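Local structure of protein STN1 (Saccharomyces cerevisiae, 3KEY) at residues Ser42-Gln47 with Glu60-Arg65. The protein helps regulate telomere length and protect telomere ends, and inhibits telomerase loading through its interaction with CDC13. Residues are numbered along the deposited sequence; the frame is centred on the assembly and turned at random.
Sequences SFLFQQ and EKEAFR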
# COMPACT_ATOMS: atom_id res chain seq x y z
N SER A 42 0.99 -19.44 -8.33
CA SER A 42 0.48 -20.09 -9.53
C SER A 42 0.91 -19.28 -10.75
O SER A 42 1.12 -19.84 -11.82
CB SER A 42 -1.04 -20.25 -9.47
OG SER A 42 -1.70 -19.10 -9.95
N PHE A 43 1.06 -17.97 -10.58
CA PHE A 43 1.52 -17.14 -11.68
C PHE A 43 3.00 -17.44 -11.93
O PHE A 43 3.43 -17.57 -13.08
CB PHE A 43 1.34 -15.65 -11.37
CG PHE A 43 2.00 -14.73 -12.37
CD1 PHE A 43 3.21 -14.09 -12.07
CD2 PHE A 43 1.44 -14.52 -13.63
CE1 PHE A 43 3.84 -13.27 -13.01
CE2 PHE A 43 2.06 -13.70 -14.58
CZ PHE A 43 3.27 -13.07 -14.27
N LEU A 44 3.78 -17.56 -10.85
CA LEU A 44 5.21 -17.85 -10.99
C LEU A 44 5.44 -19.21 -11.65
O LEU A 44 6.39 -19.39 -12.41
CB LEU A 44 5.92 -17.80 -9.63
CG LEU A 44 5.96 -16.44 -8.90
CD1 LEU A 44 6.80 -16.57 -7.64
CD2 LEU A 44 6.54 -15.37 -9.82
N PHE A 45 4.57 -20.18 -11.36
CA PHE A 45 4.71 -21.50 -11.96
C PHE A 45 4.61 -21.39 -13.49
O PHE A 45 5.41 -21.99 -14.21
CB PHE A 45 3.62 -22.45 -11.46
CG PHE A 45 3.69 -23.83 -12.07
CD1 PHE A 45 4.55 -24.79 -11.57
CD2 PHE A 45 2.90 -24.15 -13.17
CE1 PHE A 45 4.64 -26.05 -12.15
CE2 PHE A 45 2.97 -25.40 -13.76
CZ PHE A 45 3.85 -26.36 -13.25
N GLN A 46 3.64 -20.62 -13.97
CA GLN A 46 3.45 -20.45 -15.41
C GLN A 46 4.62 -19.73 -16.06
O GLN A 46 4.95 -20.01 -17.21
CB GLN A 46 2.18 -19.64 -15.71
CG GLN A 46 0.94 -20.10 -14.98
CD GLN A 46 -0.33 -19.82 -15.76
OE1 GLN A 46 -0.44 -18.82 -16.47
NE2 GLN A 46 -1.32 -20.71 -15.62
N GLN A 47 5.23 -18.81 -15.31
CA GLN A 47 6.35 -18.02 -15.82
C GLN A 47 7.70 -18.73 -15.83
O GLN A 47 8.67 -18.19 -16.38
CB GLN A 47 6.47 -16.72 -15.03
CG GLN A 47 5.24 -15.84 -15.13
CD GLN A 47 4.88 -15.51 -16.56
OE1 GLN A 47 3.79 -15.84 -17.03
NE2 GLN A 47 5.79 -14.85 -17.27
N GLU A 60 5.99 -20.60 -3.79
CA GLU A 60 5.24 -19.80 -2.81
C GLU A 60 6.18 -18.95 -1.95
O GLU A 60 5.91 -17.77 -1.69
CB GLU A 60 4.41 -20.71 -1.90
CG GLU A 60 3.23 -21.40 -2.57
CD GLU A 60 2.45 -22.27 -1.61
OE1 GLU A 60 3.07 -23.12 -0.95
OE2 GLU A 60 1.21 -22.12 -1.52
N LYS A 61 7.28 -19.54 -1.51
CA LYS A 61 8.23 -18.81 -0.70
C LYS A 61 8.87 -17.70 -1.52
O LYS A 61 9.17 -16.63 -1.00
CB LYS A 61 9.28 -19.78 -0.13
CG LYS A 61 8.67 -20.65 0.96
CD LYS A 61 9.60 -21.73 1.47
CE LYS A 61 8.93 -22.51 2.60
NZ LYS A 61 9.80 -23.60 3.13
N GLU A 62 9.05 -17.94 -2.82
CA GLU A 62 9.61 -16.93 -3.71
C GLU A 62 8.57 -15.81 -3.94
O GLU A 62 8.93 -14.63 -4.06
CB GLU A 62 10.01 -17.56 -5.04
CG GLU A 62 10.42 -16.58 -6.11
CD GLU A 62 10.94 -17.26 -7.38
OE1 GLU A 62 11.11 -16.56 -8.40
OE2 GLU A 62 11.18 -18.49 -7.35
N ALA A 63 7.30 -16.19 -4.00
CA ALA A 63 6.23 -15.22 -4.21
C ALA A 63 6.12 -14.30 -3.00
O ALA A 63 5.99 -13.08 -3.14
CB ALA A 63 4.88 -15.93 -4.43
N PHE A 64 6.17 -14.90 -1.81
CA PHE A 64 6.08 -14.17 -0.56
C PHE A 64 7.23 -13.17 -0.43
O PHE A 64 7.03 -12.04 -0.02
CB PHE A 64 6.11 -15.17 0.60
CG PHE A 64 6.14 -14.52 1.95
CD1 PHE A 64 5.06 -13.76 2.39
CD2 PHE A 64 7.22 -14.70 2.80
CE1 PHE A 64 5.07 -13.18 3.66
CE2 PHE A 64 7.24 -14.13 4.07
CZ PHE A 64 6.16 -13.37 4.50
N ARG A 65 8.43 -13.61 -0.79
CA ARG A 65 9.60 -12.74 -0.73
C ARG A 65 9.47 -11.59 -1.71
O ARG A 65 9.86 -10.46 -1.40
CB ARG A 65 10.86 -13.54 -1.05
CG ARG A 65 12.13 -12.70 -1.13
CD ARG A 65 12.94 -13.07 -2.36
NE ARG A 65 13.20 -14.51 -2.43
CZ ARG A 65 13.49 -15.18 -3.55
NH1 ARG A 65 13.55 -14.53 -4.71
NH2 ARG A 65 13.69 -16.49 -3.51
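Glu60 OE2 is held by a salt bridge from Arg34 NH2 and a hydrogen bond with Thr38 OG1, partners that probably favour the ionised form of this buried glutamate and that join helix 56-73 to helix 31-47 nearer the start of the latter, apart from the place where Leu44 packs on Glu62 and Ala63. The contact itself is apolar and small, burying 109 Å² in all. Leu44 carries its side of it: CG lies anti to the carbonyl carbon (chi1 -64°), with CD1 anti to CA (chi2 -175°), a torsion that sends this methyl out toward helix 56-73. Leu44 CD1 lies 3.8 Å from Ala63 CB and 3.7 Å from Ala63 N, touching backbone as well as methyl. Alanine suits this place because its short side chain lets the leucine come down to the helix backbone. Glu62 adds its aliphatic stem, CG being 3.9 Å from Leu44 CD1, while its extended chain carries the carboxylate onward to a long, weak ion pair with Lys54. Continued by Leu44 on Leu59 and Ala63 on Leu40, this apolar seam joins the C-terminal part of helix 31-47 to the first half of helix 56-73, which leads into strand 78-81 of the first winged helix-turn-helix region.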